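Local coordinates for protein aspartate semialdehyde dehydrogenase (Francisella tularensis subsp. tularensis, PDB 4WOJ) that probably catalyses the NADPH-dependent reductive dephosphorylation of L-aspartyl-4-phosphate to L-aspartate-semialdehyde, a step on the way to lysine, methionine and threonine, at residues M24-E29 with P360-L365; L115-L120 with T142-S147; N301-V306 with L353-A358. All coordinates share one frame; numbering follows the deposited sequence.

In the fold
Helix 354-369, the last of the chain, ties the three contacts together. In contact 1 it packs on helix 18-30 of the Rossmann-type NAD-binding domain, and in contact 3 Trp-355 of its first turn meets Trp-303, just ahead of strand 304-307 in the dimerisation domain. Contact 2, whose centre is about 9 Å from that of contact 3 and about 15 Å from that of contact 1, lies beside the same helix: Asp-118 OD2 takes a salt bridge from Arg-363 NH2 at 2.7 Å, and Leu-145 packs on Trp-355. Contact 2 is also near the predicted active site, the side chain of Ser-144 lying about 6 Å from that of Cys-141, the likely acyl-thioester nucleophile.

Contact 1 of 3, residues M24-E29 with P360-L365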
loop_
_atom_site.group_PDB
_atom_site.type_symbol
_atom_site.label_atom_id
_atom_site.label_comp_id
_atom_site.label_asym_id
_atom_site.label_seq_id
_atom_site.Cartn_x
_atom_site.Cartn_y
_atom_site.Cartn_z
ATOM N N MET B 24 -19.482 14.908 -16.140
ATOM C CA MET B 24 -20.220 15.013 -17.396
ATOM C C MET B 24 -20.725 13.667 -17.791
ATOM O O MET B 24 -21.906 13.484 -18.047
ATOM C CB MET B 24 -19.331 15.506 -18.530
ATOM C CG MET B 24 -18.858 16.938 -18.407
ATOM S SD MET B 24 -20.212 18.046 -18.083
ATOM C CE MET B 24 -19.877 18.431 -16.359
ATOM N N SER B 25 -19.837 12.693 -17.848
ATOM C CA SER B 25 -20.282 11.373 -18.270
ATOM C C SER B 25 -21.383 10.826 -17.401
ATOM O O SER B 25 -22.256 10.113 -17.859
ATOM C CB SER B 25 -19.145 10.390 -18.257
ATOM O OG SER B 25 -19.683 9.068 -18.140
ATOM N N ARG B 26 -21.332 11.130 -16.108
ATOM C CA ARG B 26 -22.285 10.543 -15.175
ATOM C C ARG B 26 -23.619 11.253 -15.299
ATOM O O ARG B 26 -24.697 10.645 -15.138
ATOM C CB ARG B 26 -21.743 10.589 -13.739
ATOM C CG ARG B 26 -20.740 9.474 -13.473
ATOM C CD ARG B 26 -21.425 8.111 -13.414
ATOM N NE ARG B 26 -22.442 8.068 -12.355
ATOM C CZ ARG B 26 -23.523 7.290 -12.362
ATOM N NH1 ARG B 26 -23.754 6.462 -13.379
ATOM N NH2 ARG B 26 -24.370 7.323 -11.342
ATOM N N MET B 27 -23.538 12.535 -15.632
ATOM C CA MET B 27 -24.741 13.303 -15.927
ATOM C C MET B 27 -25.442 12.887 -17.223
ATOM O O MET B 27 -26.665 12.733 -17.240
ATOM C CB MET B 27 -24.438 14.788 -15.890
ATOM C CG MET B 27 -24.202 15.239 -14.446
ATOM S SD MET B 27 -23.707 16.954 -14.282
ATOM C CE MET B 27 -25.285 17.784 -14.483
ATOM N N ILE B 28 -24.685 12.658 -18.291
ATOM C CA ILE B 28 -25.304 12.213 -19.550
ATOM C C ILE B 28 -26.099 10.937 -19.261
ATOM O O ILE B 28 -27.301 10.838 -19.522
ATOM C CB ILE B 28 -24.234 11.901 -20.599
ATOM C CG1 ILE B 28 -23.479 13.157 -21.027
ATOM C CG2 ILE B 28 -24.843 11.198 -21.778
ATOM C CD1 ILE B 28 -24.325 14.204 -21.697
ATOM N N GLU B 29 -25.382 9.969 -18.709
ATOM C CA GLU B 29 -25.894 8.624 -18.352
ATOM C C GLU B 29 -27.178 8.645 -17.503
ATOM O O GLU B 29 -28.036 7.772 -17.649
ATOM C CB GLU B 29 -24.762 7.929 -17.584
ATOM C CG GLU B 29 -24.787 6.428 -17.446
ATOM C CD GLU B 29 -23.482 5.908 -16.851
ATOM O OE1 GLU B 29 -22.564 6.745 -16.591
ATOM O OE2 GLU B 29 -23.368 4.661 -16.655
ATOM N N PRO B 360 -20.636 12.429 -5.619
ATOM C CA PRO B 360 -21.352 13.114 -4.561
ATOM C C PRO B 360 -21.875 14.465 -4.994
ATOM O O PRO B 360 -22.939 14.936 -4.522
ATOM C CB PRO B 360 -20.285 13.276 -3.479
ATOM C CG PRO B 360 -19.320 12.165 -3.753
ATOM C CD PRO B 360 -19.263 12.066 -5.224
ATOM N N LEU B 361 -21.102 15.100 -5.859
ATOM C CA LEU B 361 -21.415 16.435 -6.324
ATOM C C LEU B 361 -22.673 16.385 -7.164
ATOM O O LEU B 361 -23.639 17.111 -6.882
ATOM C CB LEU B 361 -20.217 17.000 -7.101
ATOM C CG LEU B 361 -18.902 17.099 -6.303
ATOM C CD1 LEU B 361 -17.894 17.964 -7.031
ATOM C CD2 LEU B 361 -19.157 17.647 -4.875
ATOM N N ARG B 362 -22.636 15.526 -8.197
ATOM C CA ARG B 362 -23.798 15.213 -9.040
ATOM C C ARG B 362 -25.036 14.946 -8.230
ATOM O O ARG B 362 -26.109 15.412 -8.558
ATOM C CB ARG B 362 -23.537 13.979 -9.908
ATOM C CG ARG B 362 -24.623 13.713 -10.936
ATOM C CD ARG B 362 -24.429 12.376 -11.674
ATOM N NE ARG B 362 -24.758 11.207 -10.853
ATOM C CZ ARG B 362 -25.993 10.786 -10.564
ATOM N NH1 ARG B 362 -26.176 9.713 -9.813
ATOM N NH2 ARG B 362 -27.047 11.424 -11.016
ATOM N N ARG B 363 -24.901 14.186 -7.168
ATOM C CA ARG B 363 -26.072 13.790 -6.399
ATOM C C ARG B 363 -26.654 14.930 -5.533
ATOM O O ARG B 363 -27.851 15.008 -5.308
ATOM C CB ARG B 363 -25.743 12.544 -5.555
ATOM C CG ARG B 363 -25.536 11.273 -6.410
ATOM C CD ARG B 363 -25.076 10.100 -5.545
ATOM N NE ARG B 363 -26.101 9.830 -4.550
ATOM C CZ ARG B 363 -27.069 8.932 -4.676
ATOM N NH1 ARG B 363 -27.170 8.136 -5.752
ATOM N NH2 ARG B 363 -27.936 8.794 -3.706
ATOM N N VAL B 364 -25.809 15.822 -5.050
ATOM C CA VAL B 364 -26.294 16.939 -4.258
ATOM C C VAL B 364 -26.911 17.997 -5.163
ATOM O O VAL B 364 -27.911 18.632 -4.814
ATOM C CB VAL B 364 -25.219 17.510 -3.338
ATOM C CG1 VAL B 364 -24.164 18.321 -4.070
ATOM C CG2 VAL B 364 -25.890 18.316 -2.212
ATOM N N LEU B 365 -26.357 18.147 -6.359
ATOM C CA LEU B 365 -27.000 18.962 -7.387
ATOM C C LEU B 365 -28.458 18.580 -7.558
ATOM O O LEU B 365 -29.327 19.450 -7.602
ATOM C CB LEU B 365 -26.285 18.788 -8.723
ATOM C CG LEU B 365 -26.908 19.522 -9.908
ATOM C CD1 LEU B 365 -26.968 21.024 -9.686
ATOM C CD2 LEU B 365 -26.159 19.207 -11.206
#
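Met-27 and Arg-362 form the middle of this contact between helix 18-30 and the C-terminal helix 354-369; the axes of 24-29 and 360-365 come within 10.3 Å, crossing at -45°. Their side chains run past each other in opposite directions, with Met-27 CG 3.9 Å from Arg-362 CG, so the aliphatic part of the arginine serves as an apolar surface. Arg-362 has CG opposite its backbone N (chi1 -172°) and stays extended through chi2, which carries its CD across to 3.8 Å from Arg-26 CB; the bend at chi3 then swings the guanidinium to the side of Arg-26. At the far end of Met-27, the bend at chi3 brings CE to 3.7 Å from Leu-365 CD2, the two side chains crossing nearly at right angles. An unbranched, flexible methionine suits a place where one side chain must follow an arginine stem and still end on a leucine methyl.

Arg-26 folds back at chi2 and chi3, and its NH2 comes within 3.4 Å of Arg-362 NH1. Both are donors, and the guanidinium planes stand 88° apart, so they neither bond nor stack. Glu-359, three residues before Arg-362 on the same helix, serves both: its OE2 forms salt bridges with the two nitrogens. Each arginine has a further acid, Asp-32 for NH2 of Arg-362 and Glu-29 for Arg-26, whose NH1 reaches Glu-29 OE1 at 3.4 Å in a weak bond.

The contact thus joins an apolar strip of methionine, leucine and arginine methylenes to a network of two arginines and three acids. The shared carboxylate of Glu-359 probably offsets the repulsion between the guanidinium groups and favours both remaining charged, linking the NAD-binding domain to the C-terminal helix by charge as well as by packing.

Contact 2 of 3, residues L115-L120 with T142-S147; sequences LVLDPL and TVSLMS
Strand 113-116, outermost within this chain in the parallel Rossmann sheet, runs into helix 118-130 through a turn that packs against helix 141-149, whose first residue is the predicted nucleophile Cys-141. Leu-117 is the N-cap residue of helix 118-130, and its side chain faces the other helix. A chi1 of -174° sends CG away from the backbone N and toward helix 141-149, where its branches divide: CD2 lies 4.0 Å from both Ser-147 CB and Ser-144 O, while CD1 stands 4.1 Å from Ser-144 OG. Three residues on, in the first turn of helix 118-130, Leu-120 CD1 comes closer still, 3.5 Å from Ser-147 CB.

Serines suit this face because they are small enough for leucine methyls to approach the helix backbone, and their hydroxyls find partners of their own. Ser-147 OG, beside its own N at chi1 -58°, turns back to donate to Val-143 O at 2.6 Å. That carbonyl also accepts Ser-147 N, the two donors arriving from opposite faces of its plane. Ser-144 OG is hydrogen-bonded to Ser-139 OG.

The chemistry is therefore segregated: leucine methyls lie mainly on serine CB and helix backbone, with one beside Ser-144 OG, while both hydroxyls bond within 139-147.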
loop_
_atom_site.group_PDB
_atom_site.type_symbol
_atom_site.label_atom_id
_atom_site.label_comp_id
_atom_site.label_asym_id
_atom_site.label_seq_id
_atom_site.Cartn_x
_atom_site.Cartn_y
_atom_site.Cartn_z
ATOM N N LEU B 115 -20.717 19.429 4.181
ATOM C CA LEU B 115 -19.954 18.417 3.447
ATOM C C LEU B 115 -20.982 17.446 2.899
ATOM O O LEU B 115 -21.893 17.060 3.662
ATOM C CB LEU B 115 -18.968 17.663 4.334
ATOM C CG LEU B 115 -17.640 18.361 4.638
ATOM C CD1 LEU B 115 -16.828 17.627 5.698
ATOM C CD2 LEU B 115 -16.807 18.487 3.384
ATOM N N VAL B 116 -20.867 17.072 1.611
ATOM C CA VAL B 116 -21.887 16.209 1.014
ATOM C C VAL B 116 -21.456 14.751 0.787
ATOM O O VAL B 116 -20.471 14.456 0.108
ATOM C CB VAL B 116 -22.461 16.765 -0.331
ATOM C CG1 VAL B 116 -23.121 18.114 -0.096
ATOM C CG2 VAL B 116 -21.396 16.893 -1.397
ATOM N N LEU B 117 -22.237 13.843 1.354
ATOM C CA LEU B 117 -22.128 12.426 1.054
ATOM C C LEU B 117 -23.480 11.807 1.424
ATOM O O LEU B 117 -23.680 11.250 2.520
ATOM C CB LEU B 117 -20.973 11.796 1.813
ATOM C CG LEU B 117 -20.631 10.335 1.491
ATOM C CD1 LEU B 117 -20.163 10.181 0.077
ATOM C CD2 LEU B 117 -19.550 9.852 2.445
ATOM N N ASP B 118 -24.409 11.917 0.492
ATOM C CA ASP B 118 -25.827 11.796 0.810
ATOM C C ASP B 118 -26.283 10.390 1.234
ATOM O O ASP B 118 -27.272 10.278 1.928
ATOM C CB ASP B 118 -26.691 12.279 -0.349
ATOM C CG ASP B 118 -26.630 11.335 -1.535
ATOM O OD1 ASP B 118 -25.683 11.472 -2.343
ATOM O OD2 ASP B 118 -27.489 10.442 -1.633
ATOM N N PRO B 119 -25.569 9.323 0.840
ATOM C CA PRO B 119 -25.957 8.047 1.459
ATOM C C PRO B 119 -25.709 8.019 2.974
ATOM O O PRO B 119 -26.097 7.069 3.647
ATOM C CB PRO B 119 -25.058 7.031 0.750
ATOM C CG PRO B 119 -24.743 7.675 -0.538
ATOM C CD PRO B 119 -24.532 9.112 -0.176
ATOM N N LEU B 120 -25.032 9.036 3.500
ATOM C CA LEU B 120 -24.804 9.126 4.964
ATOM C C LEU B 120 -25.432 10.345 5.638
ATOM O O LEU B 120 -25.798 10.283 6.797
ATOM C CB LEU B 120 -23.296 9.055 5.263
ATOM C CG LEU B 120 -22.733 7.630 5.376
ATOM C CD1 LEU B 120 -21.230 7.668 5.488
ATOM C CD2 LEU B 120 -23.317 6.925 6.593
ATOM N N THR B 142 -10.553 9.917 0.433
ATOM C CA THR B 142 -10.315 8.877 1.417
ATOM C C THR B 142 -11.494 8.762 2.392
ATOM O O THR B 142 -11.938 7.664 2.743
ATOM C CB THR B 142 -8.990 9.138 2.166
ATOM O OG1 THR B 142 -7.905 8.893 1.268
ATOM C CG2 THR B 142 -8.831 8.198 3.386
ATOM N N VAL B 143 -12.037 9.902 2.792
ATOM C CA VAL B 143 -13.168 9.916 3.714
ATOM C C VAL B 143 -14.432 9.380 3.019
ATOM O O VAL B 143 -15.231 8.652 3.593
ATOM C CB VAL B 143 -13.437 11.339 4.214
ATOM C CG1 VAL B 143 -14.199 11.284 5.524
ATOM C CG2 VAL B 143 -12.136 12.071 4.438
ATOM N N SER B 144 -14.616 9.773 1.766
ATOM C CA SER B 144 -15.811 9.394 1.062
ATOM C C SER B 144 -15.827 7.917 0.864
ATOM O O SER B 144 -16.839 7.284 1.012
ATOM C CB SER B 144 -15.855 10.082 -0.264
ATOM O OG SER B 144 -16.247 11.401 0.003
ATOM N N LEU B 145 -14.679 7.371 0.543
ATOM C CA LEU B 145 -14.602 5.982 0.167
ATOM C C LEU B 145 -14.649 5.072 1.360
ATOM O O LEU B 145 -15.104 3.966 1.270
ATOM C CB LEU B 145 -13.322 5.752 -0.646
ATOM C CG LEU B 145 -13.465 6.392 -2.032
ATOM C CD1 LEU B 145 -12.193 6.328 -2.842
ATOM C CD2 LEU B 145 -14.596 5.719 -2.769
ATOM N N MET B 146 -14.119 5.538 2.479
ATOM C CA MET B 146 -14.097 4.750 3.691
ATOM C C MET B 146 -15.478 4.699 4.303
ATOM O O MET B 146 -15.996 3.639 4.656
ATOM C CB MET B 146 -13.168 5.415 4.671
ATOM C CG MET B 146 -13.103 4.696 5.975
ATOM S SD MET B 146 -12.385 5.833 7.152
ATOM C CE MET B 146 -13.884 6.182 8.042
ATOM N N SER B 147 -16.076 5.872 4.408
ATOM C CA SER B 147 -17.333 6.019 5.090
ATOM C C SER B 147 -18.389 5.198 4.409
ATOM O O SER B 147 -19.191 4.544 5.075
ATOM C CB SER B 147 -17.765 7.493 5.084
ATOM O OG SER B 147 -16.767 8.295 5.696
#

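Contact 3 of 3, residues N301-V306 with L353-A358; sequences NEWVKV and LLWGAA. With NA (sodium ion), chain F.
Two tryptophans meet here edge to face, Trp-355 directing the NE1 and CZ2 side of its indole at the flat face of Trp-303. This T-shaped stack joins the loop residue just ahead of strand 304-307, the outermost strand, within this chain, of the mixed sheet in the dimerisation domain, to the first turn of helix 354-369. The ring planes are 71° apart, and the centroids of the two five-membered rings are separated by 4.7 Å. Trp-355 NE1 lies 3.5 Å from Trp-303 CG, and CZ2 sits over the middle of the indole, 3.6 Å from Trp-303 CE2. Indole suits both places: one ring gives a broad electron-rich face, the other an edge of partly positive N-H and C-H groups.

The opposite face of Trp-303 is covered by Glu-302 CG, offset toward the rim, so the ring is held between an aliphatic chain and the edge of Trp-355. Its backbone is steadied by Asn-301, whose OD1 accepts Val-304 N at 3.1 Å in an Asx motif and, more weakly, Trp-303 N. A wider pi-type turn spans 354-358, with Ala-358 N bonded to Leu-353 O. Farther along the strand, a modelled sodium ion is bound by Val-306 O at 2.0 Å, short for this metal, and by a water at 2.2 Å.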
loop_
_atom_site.group_PDB
_atom_site.type_symbol
_atom_site.label_atom_id
_atom_site.label_comp_id
_atom_site.label_asym_id
_atom_site.label_seq_id
_atom_site.Cartn_x
_atom_site.Cartn_y
_atom_site.Cartn_z
ATOM N N ASN B 301 -25.340 0.442 2.027
ATOM C CA ASN B 301 -25.947 1.085 0.867
ATOM C C ASN B 301 -25.870 0.168 -0.348
ATOM O O ASN B 301 -25.360 -0.909 -0.282
ATOM C CB ASN B 301 -25.290 2.426 0.545
ATOM C CG ASN B 301 -23.808 2.337 0.554
ATOM O OD1 ASN B 301 -23.197 1.863 -0.415
ATOM N ND2 ASN B 301 -23.191 2.772 1.675
ATOM N N GLU B 302 -26.430 0.604 -1.448
ATOM C CA GLU B 302 -26.449 -0.232 -2.656
ATOM C C GLU B 302 -25.085 -0.425 -3.293
ATOM O O GLU B 302 -24.900 -1.419 -3.954
ATOM C CB GLU B 302 -27.459 0.267 -3.680
ATOM C CG GLU B 302 -27.356 1.743 -4.013
ATOM C CD GLU B 302 -28.222 2.108 -5.213
ATOM O OE1 GLU B 302 -28.100 1.447 -6.276
ATOM O OE2 GLU B 302 -29.016 3.068 -5.094
ATOM N N TRP B 303 -24.129 0.484 -3.043
ATOM C CA TRP B 303 -22.801 0.400 -3.667
ATOM C C TRP B 303 -21.830 -0.527 -2.981
ATOM O O TRP B 303 -20.903 -1.016 -3.611
ATOM C CB TRP B 303 -22.208 1.796 -3.845
ATOM C CG TRP B 303 -23.139 2.569 -4.659
ATOM C CD1 TRP B 303 -23.272 2.531 -6.036
ATOM C CD2 TRP B 303 -24.183 3.413 -4.177
ATOM N NE1 TRP B 303 -24.291 3.361 -6.434
ATOM C CE2 TRP B 303 -24.878 3.912 -5.325
ATOM C CE3 TRP B 303 -24.609 3.781 -2.903
ATOM C CZ2 TRP B 303 -25.960 4.761 -5.226
ATOM C CZ3 TRP B 303 -25.676 4.644 -2.790
ATOM C CH2 TRP B 303 -26.355 5.119 -3.952
ATOM N N VAL B 304 -22.010 -0.729 -1.670
ATOM C CA VAL B 304 -21.131 -1.612 -0.903
ATOM C C VAL B 304 -21.165 -3.001 -1.532
ATOM O O VAL B 304 -22.209 -3.558 -1.726
ATOM C CB VAL B 304 -21.573 -1.697 0.573
ATOM C CG1 VAL B 304 -20.865 -2.813 1.316
ATOM C CG2 VAL B 304 -21.279 -0.392 1.255
ATOM N N LYS B 305 -20.004 -3.559 -1.836
ATOM C CA LYS B 305 -19.925 -4.852 -2.494
ATOM C C LYS B 305 -18.991 -5.728 -1.715
ATOM O O LYS B 305 -17.786 -5.511 -1.698
ATOM C CB LYS B 305 -19.422 -4.665 -3.913
ATOM C CG LYS B 305 -19.339 -5.944 -4.685
ATOM C CD LYS B 305 -19.094 -5.635 -6.157
ATOM C CE LYS B 305 -19.421 -6.836 -7.040
ATOM N NZ LYS B 305 -18.204 -7.675 -7.147
ATOM N N VAL B 306 -19.548 -6.714 -1.039
ATOM C CA VAL B 306 -18.713 -7.552 -0.214
ATOM C C VAL B 306 -18.028 -8.619 -1.051
ATOM O O VAL B 306 -18.616 -9.207 -1.925
ATOM C CB VAL B 306 -19.482 -8.171 0.911
ATOM C CG1 VAL B 306 -18.611 -9.153 1.650
ATOM C CG2 VAL B 306 -19.965 -7.075 1.847
ATOM N N LEU B 353 -12.253 8.999 -8.812
ATOM C CA LEU B 353 -12.918 9.996 -9.641
ATOM C C LEU B 353 -14.416 10.045 -9.481
ATOM O O LEU B 353 -15.021 11.084 -9.622
ATOM C CB LEU B 353 -12.543 9.755 -11.090
ATOM C CG LEU B 353 -11.057 10.053 -11.339
ATOM C CD1 LEU B 353 -10.608 9.652 -12.719
ATOM C CD2 LEU B 353 -10.748 11.529 -11.154
ATOM N N LEU B 354 -15.029 8.923 -9.162
ATOM C CA LEU B 354 -16.476 8.837 -9.076
ATOM C C LEU B 354 -16.941 9.057 -7.618
ATOM O O LEU B 354 -17.214 10.163 -7.186
ATOM C CB LEU B 354 -16.923 7.458 -9.552
ATOM C CG LEU B 354 -16.764 7.123 -11.014
ATOM C CD1 LEU B 354 -16.910 5.647 -11.301
ATOM C CD2 LEU B 354 -17.769 7.887 -11.858
ATOM N N TRP B 355 -17.020 8.009 -6.847
ATOM C CA TRP B 355 -17.465 8.202 -5.440
ATOM C C TRP B 355 -16.494 9.102 -4.668
ATOM O O TRP B 355 -16.891 9.911 -3.816
ATOM C CB TRP B 355 -17.697 6.867 -4.744
ATOM C CG TRP B 355 -19.107 6.386 -4.884
ATOM C CD1 TRP B 355 -19.522 5.178 -5.362
ATOM C CD2 TRP B 355 -20.281 7.113 -4.564
ATOM N NE1 TRP B 355 -20.886 5.112 -5.351
ATOM C CE2 TRP B 355 -21.377 6.287 -4.853
ATOM C CE3 TRP B 355 -20.514 8.378 -4.048
ATOM C CZ2 TRP B 355 -22.679 6.683 -4.645
ATOM C CZ3 TRP B 355 -21.799 8.769 -3.842
ATOM C CH2 TRP B 355 -22.875 7.931 -4.140
ATOM N N GLY B 356 -15.224 8.978 -5.002
ATOM C CA GLY B 356 -14.206 9.862 -4.465
ATOM C C GLY B 356 -14.315 11.321 -4.838
ATOM O O GLY B 356 -13.835 12.171 -4.098
ATOM N N ALA B 357 -14.844 11.644 -6.025
ATOM C CA ALA B 357 -14.864 13.058 -6.412
ATOM C C ALA B 357 -16.168 13.510 -7.042
ATOM O O ALA B 357 -16.877 14.318 -6.472
ATOM C CB ALA B 357 -13.680 13.362 -7.310
ATOM N N ALA B 358 -16.474 12.975 -8.219
ATOM C CA ALA B 358 -17.611 13.412 -9.033
ATOM C C ALA B 358 -18.977 13.077 -8.508
ATOM O O ALA B 358 -19.883 13.918 -8.573
ATOM C CB ALA B 358 -17.459 12.831 -10.436
HETATM NA NA NA F . -20.135 -10.385 -2.326
HETATM O O HOH W 1 -19.373 -9.983 -4.337
#